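PDB 6NXI: FAD:protein FMN transferase from Vibrio cholerae, which probably transfers the FMN moiety of FAD onto a threonine hydroxyl of a target flavoprotein, using magnesium or manganese. Local coordinates for residues A[95-107]-A[118-132]. Sequence-based numbering, arbitrary orientation.
Sequences LDVTVGPLVNLWG and PTDEELNARRAITGI. With FAD (flavin-adenine dinucleotide), chain B.
Helices 100-105 and 120-127 run nearly antiparallel, at 150° with their axes 9.1 Å apart at closest approach, so that Leu-105 lies by Pro-118 and Pro-101 by Arg-126. Arg-126 is the knob of this pair, set among Pro-101, Leu-102, Asn-104 and Leu-105. Bent at its second torsion (chi2 -89°), its chain lays CD beside the Pro-101 ring, and Arg-126 NH1 donates to Pro-101 O at 3.0 Å, close to both the guanidinium and the carbonyl plane. That oxygen also takes the helical bond from Leu-105 N. Leu-105 CD1 sits 3.9 Å above the centre of the Arg-126 guanidinium plane, while Glu-111 forms a salt bridge with NH1. Toward Pro-118, Trp-106 presents a ring face: Pro-118 CG makes a CH-pi contact 3.8 Å from the centroid of the six-membered ring. Leu-102 CD2 touches both Leu-123 CD1 and Arg-127 CG, and its CD1 meets the Thr-130 methyl.

Segment 95-107 lines the adenosine end of the FAD pocket of this ApbE-family enzyme, and 118-132 packs against it without touching the cofactor; Val-99 and Val-103 turn from the partner helix to the adenosine, and Asp-96 N donates to FAD N1A at 3.0 Å. Asp-96 OD1 accepts from Thr-98 N, closing an Asx turn, and also from Thr-98 OG1, which comes from the same face of the carboxylate. Thr-98 OG1, its proton thus committed, receives Gly-131 N at 2.8 Å; Asp-96 OD2 accepts a weak bond from Ile-132 N. A water lies within hydrogen-bonding distance of Thr-98 O and Ile-129 O, linking the two segments.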
loop_
_atom_site.group_PDB
_atom_site.type_symbol
_atom_site.label_atom_id
_atom_site.label_comp_id
_atom_site.label_asym_id
_atom_site.label_seq_id
_atom_site.Cartn_x
_atom_site.Cartn_y
_atom_site.Cartn_z
ATOM N N LEU A 95 -9.149 -3.615 -6.377
ATOM C CA LEU A 95 -8.014 -4.123 -5.595
ATOM C C LEU A 95 -8.121 -5.628 -5.541
ATOM O O LEU A 95 -9.088 -6.147 -4.949
ATOM C CB LEU A 95 -7.999 -3.553 -4.183
ATOM C CG LEU A 95 -6.666 -3.780 -3.483
ATOM C CD1 LEU A 95 -5.629 -2.783 -3.992
ATOM C CD2 LEU A 95 -6.783 -3.694 -1.959
ATOM N N ASP A 96 -7.204 -6.324 -6.191
ATOM C CA ASP A 96 -7.289 -7.802 -6.285
ATOM C C ASP A 96 -5.889 -8.354 -6.093
ATOM O O ASP A 96 -5.146 -8.386 -7.011
ATOM C CB ASP A 96 -7.958 -8.251 -7.587
ATOM C CG ASP A 96 -8.251 -9.756 -7.588
ATOM O OD1 ASP A 96 -7.598 -10.488 -6.807
ATOM O OD2 ASP A 96 -9.150 -10.176 -8.373
ATOM N N VAL A 97 -5.563 -8.800 -4.892
ATOM C CA VAL A 97 -4.211 -9.327 -4.572
ATOM C C VAL A 97 -3.926 -10.633 -5.333
ATOM O O VAL A 97 -2.770 -11.068 -5.293
ATOM C CB VAL A 97 -4.032 -9.468 -3.057
ATOM C CG1 VAL A 97 -4.032 -8.090 -2.420
ATOM C CG2 VAL A 97 -5.066 -10.413 -2.440
ATOM N N THR A 98 -4.888 -11.232 -6.051
ATOM C CA THR A 98 -4.570 -12.441 -6.872
ATOM C C THR A 98 -4.066 -12.016 -8.256
ATOM O O THR A 98 -3.851 -12.896 -9.085
ATOM C CB THR A 98 -5.752 -13.396 -7.030
ATOM O OG1 THR A 98 -6.714 -12.791 -7.891
ATOM C CG2 THR A 98 -6.340 -13.723 -5.682
ATOM N N VAL A 99 -3.745 -10.732 -8.487
ATOM C CA VAL A 99 -3.173 -10.313 -9.796
ATOM C C VAL A 99 -1.662 -10.620 -9.857
ATOM O O VAL A 99 -0.988 -10.220 -10.852
ATOM C CB VAL A 99 -3.419 -8.832 -10.159
ATOM C CG1 VAL A 99 -4.882 -8.545 -10.432
ATOM C CG2 VAL A 99 -2.807 -7.878 -9.158
ATOM N N GLY A 100 -1.103 -11.307 -8.876
ATOM C CA GLY A 100 0.297 -11.743 -8.888
ATOM C C GLY A 100 0.812 -12.156 -10.268
ATOM O O GLY A 100 1.849 -11.654 -10.705
ATOM N N PRO A 101 0.196 -13.133 -10.952
ATOM C CA PRO A 101 0.693 -13.602 -12.249
ATOM C C PRO A 101 0.830 -12.466 -13.263
ATOM O O PRO A 101 1.751 -12.563 -14.082
ATOM C CB PRO A 101 -0.346 -14.685 -12.656
ATOM C CG PRO A 101 -0.918 -15.152 -11.319
ATOM C CD PRO A 101 -1.007 -13.860 -10.537
ATOM N N LEU A 102 -0.056 -11.462 -13.211
ATOM C CA LEU A 102 -0.049 -10.316 -14.163
ATOM C C LEU A 102 1.015 -9.308 -13.755
ATOM O O LEU A 102 1.768 -8.837 -14.608
ATOM C CB LEU A 102 -1.446 -9.703 -14.186
ATOM C CG LEU A 102 -2.560 -10.648 -14.662
ATOM C CD1 LEU A 102 -3.905 -10.151 -14.232
ATOM C CD2 LEU A 102 -2.526 -10.775 -16.169
ATOM N N VAL A 103 1.132 -9.028 -12.467
ATOM C CA VAL A 103 2.224 -8.135 -11.984
ATOM C C VAL A 103 3.570 -8.720 -12.446
ATOM O O VAL A 103 4.453 -8.016 -12.933
ATOM C CB VAL A 103 2.158 -8.025 -10.458
ATOM C CG1 VAL A 103 3.382 -7.343 -9.878
ATOM C CG2 VAL A 103 0.867 -7.337 -10.010
ATOM N N ASN A 104 3.720 -10.030 -12.294
ATOM C CA ASN A 104 4.963 -10.733 -12.635
ATOM C C ASN A 104 5.143 -10.685 -14.153
ATOM O O ASN A 104 6.247 -10.346 -14.591
ATOM C CB ASN A 104 4.952 -12.154 -12.108
ATOM C CG ASN A 104 4.957 -12.231 -10.589
ATOM O OD1 ASN A 104 5.051 -11.221 -9.912
ATOM N ND2 ASN A 104 4.716 -13.432 -10.073
ATOM N N LEU A 105 4.090 -10.949 -14.927
ATOM C CA LEU A 105 4.174 -10.904 -16.417
ATOM C C LEU A 105 4.728 -9.556 -16.892
ATOM O O LEU A 105 5.545 -9.528 -17.840
ATOM C CB LEU A 105 2.797 -11.197 -16.998
ATOM C CG LEU A 105 2.724 -11.197 -18.525
ATOM C CD1 LEU A 105 3.446 -12.402 -19.120
ATOM C CD2 LEU A 105 1.288 -11.155 -18.993
ATOM N N TRP A 106 4.210 -8.473 -16.340
ATOM C CA TRP A 106 4.533 -7.117 -16.830
ATOM C C TRP A 106 5.893 -6.627 -16.336
ATOM O O TRP A 106 6.277 -5.537 -16.726
ATOM C CB TRP A 106 3.383 -6.170 -16.507
ATOM C CG TRP A 106 2.196 -6.430 -17.379
ATOM C CD1 TRP A 106 1.003 -6.984 -17.032
ATOM C CD2 TRP A 106 2.117 -6.212 -18.800
ATOM N NE1 TRP A 106 0.197 -7.107 -18.122
ATOM C CE2 TRP A 106 0.831 -6.614 -19.206
ATOM C CE3 TRP A 106 2.971 -5.603 -19.721
ATOM C CZ2 TRP A 106 0.399 -6.508 -20.523
ATOM C CZ3 TRP A 106 2.534 -5.483 -21.024
ATOM C CH2 TRP A 106 1.271 -5.940 -21.396
ATOM N N GLY A 107 6.547 -7.348 -15.420
ATOM C CA GLY A 107 7.933 -7.061 -15.016
ATOM C C GLY A 107 8.046 -6.431 -13.650
ATOM O O GLY A 107 9.134 -5.854 -13.380
ATOM N N PRO A 118 4.315 -8.921 -23.756
ATOM C CA PRO A 118 3.625 -10.212 -23.768
ATOM C C PRO A 118 2.599 -10.301 -24.901
ATOM O O PRO A 118 1.969 -9.325 -25.191
ATOM C CB PRO A 118 2.837 -10.236 -22.458
ATOM C CG PRO A 118 3.394 -9.131 -21.633
ATOM C CD PRO A 118 4.128 -8.156 -22.524
ATOM N N THR A 119 2.479 -11.463 -25.518
ATOM C CA THR A 119 1.444 -11.773 -26.519
ATOM C C THR A 119 0.084 -11.780 -25.826
ATOM O O THR A 119 0.008 -11.994 -24.591
ATOM C CB THR A 119 1.712 -13.092 -27.255
ATOM O OG1 THR A 119 1.530 -14.188 -26.367
ATOM C CG2 THR A 119 3.106 -13.178 -27.841
ATOM N N ASP A 120 -0.967 -11.586 -26.615
ATOM C CA ASP A 120 -2.360 -11.697 -26.120
ATOM C C ASP A 120 -2.549 -13.120 -25.577
ATOM O O ASP A 120 -3.223 -13.277 -24.545
ATOM C CB ASP A 120 -3.369 -11.320 -27.212
ATOM C CG ASP A 120 -3.593 -9.819 -27.351
ATOM O OD1 ASP A 120 -2.773 -9.033 -26.864
ATOM O OD2 ASP A 120 -4.589 -9.439 -27.994
ATOM N N GLU A 121 -1.905 -14.123 -26.178
ATOM C CA GLU A 121 -2.056 -15.514 -25.673
ATOM C C GLU A 121 -1.405 -15.680 -24.303
ATOM O O GLU A 121 -2.021 -16.333 -23.432
ATOM C CB GLU A 121 -1.463 -16.542 -26.630
ATOM C CG GLU A 121 -2.273 -16.666 -27.889
ATOM C CD GLU A 121 -1.958 -15.674 -28.994
ATOM O OE1 GLU A 121 -1.248 -14.635 -28.748
ATOM O OE2 GLU A 121 -2.408 -15.946 -30.117
ATOM N N GLU A 122 -0.196 -15.159 -24.085
ATOM C CA GLU A 122 0.465 -15.241 -22.755
ATOM C C GLU A 122 -0.363 -14.454 -21.743
ATOM O O GLU A 122 -0.499 -14.905 -20.566
ATOM C CB GLU A 122 1.899 -14.704 -22.801
ATOM C CG GLU A 122 2.652 -14.971 -21.500
ATOM C CD GLU A 122 4.155 -14.730 -21.449
ATOM O OE1 GLU A 122 4.610 -13.751 -22.056
ATOM O OE2 GLU A 122 4.871 -15.501 -20.742
ATOM N N LEU A 123 -0.836 -13.273 -22.163
ATOM C CA LEU A 123 -1.631 -12.423 -21.236
ATOM C C LEU A 123 -2.876 -13.232 -20.814
ATOM O O LEU A 123 -3.186 -13.305 -19.624
ATOM C CB LEU A 123 -2.008 -11.120 -21.935
ATOM C CG LEU A 123 -2.946 -10.205 -21.172
ATOM C CD1 LEU A 123 -2.320 -9.831 -19.836
ATOM C CD2 LEU A 123 -3.261 -8.958 -21.965
ATOM N N ASN A 124 -3.590 -13.787 -21.790
ATOM C CA ASN A 124 -4.866 -14.502 -21.540
ATOM C C ASN A 124 -4.603 -15.686 -20.614
ATOM O O ASN A 124 -5.446 -15.934 -19.740
ATOM C CB ASN A 124 -5.601 -14.887 -22.829
ATOM C CG ASN A 124 -6.277 -13.687 -23.459
ATOM O OD1 ASN A 124 -6.464 -12.661 -22.812
ATOM N ND2 ASN A 124 -6.569 -13.777 -24.742
ATOM N N ALA A 125 -3.498 -16.405 -20.785
ATOM C CA ALA A 125 -3.125 -17.534 -19.899
ATOM C C ALA A 125 -2.934 -17.042 -18.457
ATOM O O ALA A 125 -3.320 -17.725 -17.505
ATOM C CB ALA A 125 -1.884 -18.209 -20.402
ATOM N N ARG A 126 -2.352 -15.854 -18.278
ATOM C CA ARG A 126 -2.121 -15.353 -16.903
ATOM C C ARG A 126 -3.417 -14.836 -16.302
ATOM O O ARG A 126 -3.604 -15.017 -15.095
ATOM C CB ARG A 126 -1.076 -14.233 -16.916
ATOM C CG ARG A 126 0.297 -14.713 -17.359
ATOM C CD ARG A 126 1.168 -15.225 -16.253
ATOM N NE ARG A 126 2.468 -15.578 -16.826
ATOM C CZ ARG A 126 3.666 -15.175 -16.366
ATOM N NH1 ARG A 126 3.765 -14.385 -15.305
ATOM N NH2 ARG A 126 4.761 -15.624 -16.946
ATOM N N ARG A 127 -4.251 -14.166 -17.087
ATOM C CA ARG A 127 -5.590 -13.712 -16.639
ATOM C C ARG A 127 -6.429 -14.899 -16.202
ATOM O O ARG A 127 -7.150 -14.754 -15.206
ATOM C CB ARG A 127 -6.324 -12.941 -17.732
ATOM C CG ARG A 127 -5.702 -11.597 -18.038
ATOM C CD ARG A 127 -6.300 -10.971 -19.249
ATOM N NE ARG A 127 -7.573 -10.363 -18.962
ATOM C CZ ARG A 127 -8.422 -9.993 -19.911
ATOM N NH1 ARG A 127 -8.168 -10.236 -21.191
ATOM N NH2 ARG A 127 -9.537 -9.391 -19.572
ATOM N N ALA A 128 -6.256 -16.061 -16.828
ATOM C CA ALA A 128 -7.091 -17.240 -16.517
ATOM C C ALA A 128 -6.768 -17.758 -15.114
ATOM O O ALA A 128 -7.590 -18.532 -14.604
ATOM C CB ALA A 128 -6.899 -18.313 -17.545
ATOM N N ILE A 129 -5.592 -17.440 -14.560
ATOM C CA ILE A 129 -5.170 -17.931 -13.219
ATOM C C ILE A 129 -5.186 -16.772 -12.216
ATOM O O ILE A 129 -4.486 -16.881 -11.237
ATOM C CB ILE A 129 -3.806 -18.640 -13.288
ATOM C CG1 ILE A 129 -2.703 -17.719 -13.831
ATOM C CG2 ILE A 129 -3.914 -19.915 -14.094
ATOM C CD1 ILE A 129 -1.290 -18.212 -13.617
ATOM N N THR A 130 -5.976 -15.731 -12.455
ATOM C CA THR A 130 -6.200 -14.612 -11.511
ATOM C C THR A 130 -7.692 -14.516 -11.182
ATOM O O THR A 130 -8.543 -14.980 -11.953
ATOM C CB THR A 130 -5.666 -13.292 -12.077
ATOM O OG1 THR A 130 -6.577 -12.939 -13.115
ATOM C CG2 THR A 130 -4.255 -13.437 -12.575
ATOM N N GLY A 131 -8.011 -13.982 -10.013
ATOM C CA GLY A 131 -9.385 -13.672 -9.620
ATOM C C GLY A 131 -9.582 -13.958 -8.163
ATOM O O GLY A 131 -9.225 -15.075 -7.721
ATOM N N ILE A 132 -10.065 -12.947 -7.446
ATOM C CA ILE A 132 -10.289 -12.975 -5.980
ATOM C C ILE A 132 -11.203 -14.163 -5.638
ATOM O O ILE A 132 -11.097 -14.640 -4.508
ATOM C CB ILE A 132 -10.868 -11.620 -5.515
ATOM C CG1 ILE A 132 -10.700 -11.426 -4.005
ATOM C CG2 ILE A 132 -12.309 -11.459 -5.943
ATOM C CD1 ILE A 132 -9.292 -11.161 -3.569
HETATM P PA FAD B . 0.933 0.361 -4.404
HETATM O O1A FAD B . 0.460 1.398 -5.358
HETATM O O2A FAD B . 0.606 0.481 -2.968
HETATM O O5B FAD B . 0.470 -1.086 -4.898
HETATM C C5B FAD B . 1.034 -1.502 -6.170
HETATM C C4B FAD B . 1.572 -2.910 -6.094
HETATM O O4B FAD B . 0.539 -3.871 -5.765
HETATM C C3B FAD B . 2.161 -3.366 -7.428
HETATM O O3B FAD B . 3.560 -3.081 -7.463
HETATM C C2B FAD B . 1.831 -4.863 -7.460
HETATM O O2B FAD B . 2.779 -5.609 -6.729
HETATM C C1B FAD B . 0.484 -4.901 -6.750
HETATM N N9A FAD B . -0.685 -4.662 -7.568
HETATM C C8A FAD B . -0.761 -4.103 -8.852
HETATM N N7A FAD B . -2.003 -3.916 -9.226
HETATM C C5A FAD B . -2.793 -4.404 -8.204
HETATM C C6A FAD B . -4.185 -4.501 -8.056
HETATM N N6A FAD B . -5.078 -4.032 -8.947
HETATM N N1A FAD B . -4.631 -4.993 -6.883
HETATM C C2A FAD B . -3.734 -5.444 -5.983
HETATM N N3A FAD B . -2.396 -5.399 -6.013
HETATM C C4A FAD B . -1.988 -4.865 -7.177
HETATM N N1 FAD B . 10.513 -5.231 -3.752
HETATM C C2 FAD B . 11.746 -5.743 -4.095
HETATM O O2 FAD B . 12.333 -5.331 -5.120
HETATM N N3 FAD B . 12.374 -6.672 -3.330
HETATM C C4 FAD B . 11.815 -7.178 -2.185
HETATM O O4 FAD B . 12.391 -8.039 -1.535
HETATM C C4X FAD B . 10.520 -6.689 -1.805
HETATM N N5 FAD B . 9.950 -7.167 -0.718
HETATM C C5X FAD B . 8.705 -6.691 -0.378
HETATM C C6 FAD B . 8.065 -7.206 0.768
HETATM C C7 FAD B . 6.820 -6.783 1.182
HETATM C C7M FAD B . 6.196 -7.375 2.426
HETATM C C8 FAD B . 6.168 -5.776 0.430
HETATM C C8M FAD B . 4.801 -5.275 0.815
HETATM C C9 FAD B . 6.789 -5.260 -0.711
HETATM C C9A FAD B . 8.056 -5.689 -1.133
HETATM N N10 FAD B . 8.693 -5.212 -2.284
HETATM C C10 FAD B . 9.937 -5.689 -2.660
HETATM C "C1'" FAD B . 8.080 -4.118 -3.068
HETATM C "C2'" FAD B . 6.961 -4.537 -3.951
HETATM O "O2'" FAD B . 7.424 -5.432 -4.956
HETATM C "C3'" FAD B . 6.364 -3.292 -4.631
HETATM O "O3'" FAD B . 7.291 -2.642 -5.472
HETATM C "C4'" FAD B . 5.901 -2.214 -3.669
HETATM O "O4'" FAD B . 5.284 -2.826 -2.547
HETATM C "C5'" FAD B . 5.010 -1.196 -4.353
HETATM O "O5'" FAD B . 4.451 -0.335 -3.329
HETATM P P FAD B . 3.711 0.995 -3.760
HETATM O O1P FAD B . 4.466 1.729 -4.774
HETATM O O2P FAD B . 3.316 1.578 -2.421
HETATM O O3P FAD B . 2.494 0.319 -4.526
HETATM O O HOH W 1 -3.384 -15.559 -9.050
#